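PDB 1EWQ: DNA mismatch repair protein MutS from Thermus aquaticus, which binds mismatched DNA and has a weak ATPase activity, and probably carries out the recognition step of DNA mismatch repair. Local coordinates for residues Arg328-Leu332 with Arg354-Ile358; Gly321-Leu326 with Glu361-Leu366. All coordinates share one frame; numbering follows the deposited sequence.

Contact 1 (Arg328-Leu332 with Arg354-Ile358); sequences RLADL and RSLQI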
loop_
_atom_site.group_PDB
_atom_site.type_symbol
_atom_site.label_atom_id
_atom_site.label_comp_id
_atom_site.label_asym_id
_atom_site.label_seq_id
_atom_site.Cartn_x
_atom_site.Cartn_y
_atom_site.Cartn_z
ATOM N N ARG C 328 24.935 1.421 22.021
ATOM C CA ARG C 328 24.532 2.752 22.458
ATOM C C ARG C 328 25.181 3.873 21.653
ATOM O O ARG C 328 25.027 5.040 21.999
ATOM C CB ARG C 328 24.862 2.952 23.945
ATOM C CG ARG C 328 24.028 2.108 24.918
ATOM C CD ARG C 328 24.512 2.283 26.357
ATOM N NE ARG C 328 24.244 3.616 26.911
ATOM C CZ ARG C 328 23.112 3.967 27.522
ATOM N NH1 ARG C 328 22.125 3.085 27.667
ATOM N NH2 ARG C 328 22.957 5.205 27.988
ATOM N N LEU C 329 25.887 3.534 20.577
ATOM C CA LEU C 329 26.560 4.562 19.782
ATOM C C LEU C 329 25.671 5.239 18.733
ATOM O O LEU C 329 25.134 4.590 17.835
ATOM C CB LEU C 329 27.789 3.970 19.087
ATOM C CG LEU C 329 28.828 4.989 18.633
ATOM C CD1 LEU C 329 29.536 5.537 19.857
ATOM C CD2 LEU C 329 29.828 4.352 17.680
ATOM N N ALA C 330 25.514 6.552 18.844
ATOM C CA ALA C 330 24.710 7.279 17.870
ATOM C C ALA C 330 25.481 7.327 16.539
ATOM O O ALA C 330 26.632 6.890 16.467
ATOM C CB ALA C 330 24.426 8.690 18.376
ATOM N N ASP C 331 24.833 7.840 15.495
ATOM C CA ASP C 331 25.422 7.974 14.155
ATOM C C ASP C 331 26.289 9.249 14.145
ATOM O O ASP C 331 25.796 10.342 13.847
ATOM C CB ASP C 331 24.287 8.107 13.124
ATOM C CG ASP C 331 24.786 8.145 11.680
ATOM O OD1 ASP C 331 25.946 8.551 11.444
ATOM O OD2 ASP C 331 23.997 7.782 10.779
ATOM N N LEU C 332 27.571 9.110 14.469
ATOM C CA LEU C 332 28.467 10.259 14.528
ATOM C C LEU C 332 28.806 10.907 13.188
ATOM O O LEU C 332 29.235 12.068 13.141
ATOM C CB LEU C 332 29.749 9.874 15.266
ATOM C CG LEU C 332 29.662 9.921 16.800
ATOM C CD1 LEU C 332 28.411 9.206 17.277
ATOM C CD2 LEU C 332 30.919 9.309 17.399
ATOM N N ARG C 354 26.628 11.232 25.018
ATOM C CA ARG C 354 26.473 9.823 25.357
ATOM C C ARG C 354 27.497 8.988 24.593
ATOM O O ARG C 354 28.176 8.133 25.168
ATOM C CB ARG C 354 25.054 9.332 25.026
ATOM C CG ARG C 354 24.938 7.802 25.048
ATOM C CD ARG C 354 23.508 7.264 24.949
ATOM N NE ARG C 354 22.739 7.721 23.789
ATOM C CZ ARG C 354 23.180 7.755 22.533
ATOM N NH1 ARG C 354 24.416 7.371 22.242
ATOM N NH2 ARG C 354 22.366 8.141 21.555
ATOM N N SER C 355 27.615 9.259 23.296
ATOM C CA SER C 355 28.552 8.536 22.442
ATOM C C SER C 355 30.009 8.767 22.835
ATOM O O SER C 355 30.822 7.843 22.805
ATOM C CB SER C 355 28.350 8.944 20.983
ATOM O OG SER C 355 27.041 8.630 20.558
ATOM N N LEU C 356 30.340 9.998 23.200
ATOM C CA LEU C 356 31.705 10.313 23.586
ATOM C C LEU C 356 32.089 9.688 24.929
ATOM O O LEU C 356 33.274 9.570 25.246
ATOM C CB LEU C 356 31.911 11.828 23.627
ATOM C CG LEU C 356 31.762 12.548 22.281
ATOM C CD1 LEU C 356 32.121 14.010 22.450
ATOM C CD2 LEU C 356 32.655 11.897 21.228
ATOM N N GLN C 357 31.091 9.296 25.716
ATOM C CA GLN C 357 31.346 8.656 27.007
ATOM C C GLN C 357 31.601 7.168 26.770
ATOM O O GLN C 357 32.220 6.488 27.583
ATOM C CB GLN C 357 30.148 8.849 27.946
ATOM C CG GLN C 357 29.880 10.313 28.284
ATOM C CD GLN C 357 28.673 10.517 29.187
ATOM O OE1 GLN C 357 27.577 10.032 28.901
ATOM N NE2 GLN C 357 28.870 11.257 30.273
ATOM N N ILE C 358 31.123 6.676 25.635
ATOM C CA ILE C 358 31.295 5.278 25.261
ATOM C C ILE C 358 32.683 5.091 24.652
ATOM O O ILE C 358 33.353 4.082 24.875
ATOM C CB ILE C 358 30.241 4.864 24.207
ATOM C CG1 ILE C 358 28.846 4.918 24.830
ATOM C CG2 ILE C 358 30.560 3.477 23.643
ATOM C CD1 ILE C 358 27.737 4.754 23.822
#
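Ala330 and Ser355 meet where the loop joining helix 316-326 to helix 332-340 crosses the flank of helix 346-366, within the all-helical part of MutS domain III. Leu329 and Ser355 are the closest pair of the two backbones, with their CA atoms 5.2 Å apart.

The polar link is a hydrogen bond from Ala330 N to Ser355 OG, 3.1 Å long and moderately straight, with an angle of 157° at the hydrogen. The serine hydroxyl lies beside its own backbone N, and OG is also hydrogen-bonded to Ala351 O one turn earlier in the helix. One buried hydroxyl thus ties the loop amide to the helix backbone. At the end of the loop, Asp331 points away from helix 346-366; it is the N-cap of helix 332-340, bonding Arg334 N through OD1, and its OD2 forms a salt bridge with Arg286.

Apolar contacts flank the serine side chain. Leu332 CD1 and Leu329 CD1 both touch Ser355 CB, at 3.7 Å and 3.8 Å respectively. Behind them, Leu329 also rests on Leu524 and Leu332 on Ala521 of helix 514-540, so the loop is held between two helices. One turn on from Arg354, the end of Ile358 packs against the start of the loop, its CD1 3.4 Å from Arg328 CB.

The two arginines form the more open margin. A bend at chi3 (55°) turns the Arg354 guanidinium toward the loop, where its NH2 passes 3.8 Å from Ala330 CB. The Arg328 guanidinium stands almost perpendicular to it, the planes 88° apart, and meets the aliphatic part of Arg354, with Arg328 NH2 3.7 Å from Arg354 CD.

Contact 2 (Gly321-Leu326 with Glu361-Leu366); sequences GVRRLL and ELRALL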
loop_
_atom_site.group_PDB
_atom_site.type_symbol
_atom_site.label_atom_id
_atom_site.label_comp_id
_atom_site.label_asym_id
_atom_site.label_seq_id
_atom_site.Cartn_x
_atom_site.Cartn_y
_atom_site.Cartn_z
ATOM N N GLY C 321 31.676 -7.660 23.955
ATOM C CA GLY C 321 31.887 -6.427 24.689
ATOM C C GLY C 321 31.779 -5.223 23.772
ATOM O O GLY C 321 31.088 -4.246 24.082
ATOM N N VAL C 322 32.467 -5.292 22.638
ATOM C CA VAL C 322 32.439 -4.202 21.668
ATOM C C VAL C 322 31.008 -3.971 21.176
ATOM O O VAL C 322 30.542 -2.829 21.123
ATOM C CB VAL C 322 33.378 -4.510 20.474
ATOM C CG1 VAL C 322 33.098 -3.573 19.314
ATOM C CG2 VAL C 322 34.822 -4.361 20.918
ATOM N N ARG C 323 30.313 -5.058 20.843
ATOM C CA ARG C 323 28.935 -4.988 20.364
ATOM C C ARG C 323 27.995 -4.389 21.422
ATOM O O ARG C 323 27.061 -3.653 21.096
ATOM C CB ARG C 323 28.458 -6.390 19.926
ATOM C CG ARG C 323 29.114 -6.890 18.624
ATOM C CD ARG C 323 28.796 -8.356 18.296
ATOM N NE ARG C 323 27.362 -8.614 18.186
ATOM C CZ ARG C 323 26.572 -8.114 17.238
ATOM N NH1 ARG C 323 27.078 -7.322 16.298
ATOM N NH2 ARG C 323 25.271 -8.388 17.239
ATOM N N ARG C 324 28.251 -4.701 22.689
ATOM C CA ARG C 324 27.448 -4.176 23.790
ATOM C C ARG C 324 27.604 -2.658 23.799
ATOM O O ARG C 324 26.621 -1.917 23.865
ATOM C CB ARG C 324 27.954 -4.730 25.134
ATOM C CG ARG C 324 26.892 -5.363 26.018
ATOM C CD ARG C 324 27.379 -5.480 27.470
ATOM N NE ARG C 324 28.659 -6.176 27.564
ATOM C CZ ARG C 324 28.845 -7.459 27.255
ATOM N NH1 ARG C 324 27.830 -8.205 26.834
ATOM N NH2 ARG C 324 30.061 -7.989 27.338
ATOM N N LEU C 325 28.853 -2.201 23.730
ATOM C CA LEU C 325 29.142 -0.769 23.752
ATOM C C LEU C 325 28.619 -0.040 22.516
ATOM O O LEU C 325 28.037 1.041 22.642
ATOM C CB LEU C 325 30.653 -0.531 23.923
ATOM C CG LEU C 325 31.174 -0.897 25.327
ATOM C CD1 LEU C 325 32.691 -0.964 25.339
ATOM C CD2 LEU C 325 30.660 0.128 26.349
ATOM N N LEU C 326 28.812 -0.634 21.338
ATOM C CA LEU C 326 28.349 -0.026 20.090
ATOM C C LEU C 326 26.838 0.180 20.077
ATOM O O LEU C 326 26.340 1.140 19.500
ATOM C CB LEU C 326 28.740 -0.892 18.896
ATOM C CG LEU C 326 30.226 -0.961 18.569
ATOM C CD1 LEU C 326 30.434 -1.891 17.372
ATOM C CD2 LEU C 326 30.754 0.448 18.282
ATOM N N GLU C 361 35.582 3.778 26.650
ATOM C CA GLU C 361 35.394 2.386 27.048
ATOM C C GLU C 361 35.795 1.458 25.896
ATOM O O GLU C 361 36.419 0.419 26.109
ATOM C CB GLU C 361 33.935 2.142 27.441
ATOM C CG GLU C 361 33.438 3.026 28.581
ATOM C CD GLU C 361 31.997 2.726 28.966
ATOM O OE1 GLU C 361 31.729 1.617 29.483
ATOM O OE2 GLU C 361 31.131 3.598 28.745
ATOM N N LEU C 362 35.425 1.835 24.674
ATOM C CA LEU C 362 35.779 1.046 23.498
ATOM C C LEU C 362 37.289 1.101 23.330
ATOM O O LEU C 362 37.934 0.089 23.065
ATOM C CB LEU C 362 35.121 1.618 22.242
ATOM C CG LEU C 362 33.644 1.333 22.000
ATOM C CD1 LEU C 362 33.143 2.228 20.884
ATOM C CD2 LEU C 362 33.451 -0.134 21.656
ATOM N N ARG C 363 37.846 2.298 23.485
ATOM C CA ARG C 363 39.283 2.481 23.351
ATOM C C ARG C 363 40.003 1.551 24.323
ATOM O O ARG C 363 41.048 0.994 24.002
ATOM C CB ARG C 363 39.670 3.940 23.621
ATOM C CG ARG C 363 41.091 4.258 23.202
ATOM C CD ARG C 363 41.328 5.752 23.011
ATOM N NE ARG C 363 42.388 5.972 22.025
ATOM C CZ ARG C 363 42.952 7.146 21.759
ATOM N NH1 ARG C 363 42.574 8.240 22.405
ATOM N NH2 ARG C 363 43.889 7.227 20.827
ATOM N N ALA C 364 39.426 1.375 25.506
ATOM C CA ALA C 364 40.017 0.506 26.513
ATOM C C ALA C 364 40.002 -0.959 26.080
ATOM O O ALA C 364 40.919 -1.712 26.398
ATOM C CB ALA C 364 39.277 0.664 27.834
ATOM N N LEU C 365 38.960 -1.361 25.355
ATOM C CA LEU C 365 38.835 -2.747 24.898
ATOM C C LEU C 365 39.680 -3.065 23.672
ATOM O O LEU C 365 40.335 -4.101 23.614
ATOM C CB LEU C 365 37.375 -3.078 24.586
ATOM C CG LEU C 365 36.424 -3.294 25.759
ATOM C CD1 LEU C 365 35.004 -3.419 25.235
ATOM C CD2 LEU C 365 36.822 -4.545 26.519
ATOM N N LEU C 366 39.665 -2.174 22.692
ATOM C CA LEU C 366 40.419 -2.400 21.467
ATOM C C LEU C 366 41.873 -1.954 21.577
ATOM O O LEU C 366 42.692 -2.261 20.711
ATOM C CB LEU C 366 39.725 -1.690 20.302
ATOM C CG LEU C 366 38.280 -2.159 20.096
ATOM C CD1 LEU C 366 37.526 -1.191 19.201
ATOM C CD2 LEU C 366 38.289 -3.564 19.511
#
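With CG anti to the carbonyl carbon in both Leu325 (chi1 -70°) and Leu365 (chi1 -75°), the two side chains reach toward each other and meet tip to tip. Their CD1 methyls are 3.4 Å apart, tighter than usual van der Waals contact. Leu362 has a similar first torsion, but its side chain slides past Leu325 in the opposite direction, bringing CD2 to 3.6 Å from Leu325 CB. Its other methyl, CD1, lies 4.0 Å from Leu326 CD2, so the branch of Leu362 touches two consecutive leucines.

These leucines join the C-terminal ends of helices 316-326 and 346-366, an antiparallel pair in the helical domain III. The segment axes approach to 10.1 Å, with 167° between their directions. The backbones come nearest at Val322 and Leu362, whose CA atoms are 6.5 Å apart. Gly321 brings bare backbone to the Leu365 methyl, its C atom 4.0 Å from Leu365 CD1.

Deeper in the pair, Val322 and Leu366 cross at about a right angle, CG2 of the valine 3.8 Å from CD2 of the leucine. Leu362 and Leu366 also rest on Leu524 and Leu527 of helix 514-540, which covers this side. At the solvent margin, the extended side chain of Glu361 passes obliquely across Leu325, and its OE1 lies 3.6 Å from Leu325 CD2.

Both contacts use helix 346-366: contact 1 sets a connecting loop against it, while contact 2 pairs its C-terminal end with helix 316-326, which leads into that loop. Along the chain, contact 1 is nested within the segment closed by contact 2. The two touch directly through Ile358 CG2 and Leu325 O, 3.6 Å apart. Each is partly buried, with leucines resting on helix 514-540 and charged side chains at the margin. Their chemistry differs with the backbone: the loop amide in contact 1 is bound by a serine hydroxyl, whereas contact 2 joins two regular helices and relies on contacts between aliphatic side chains.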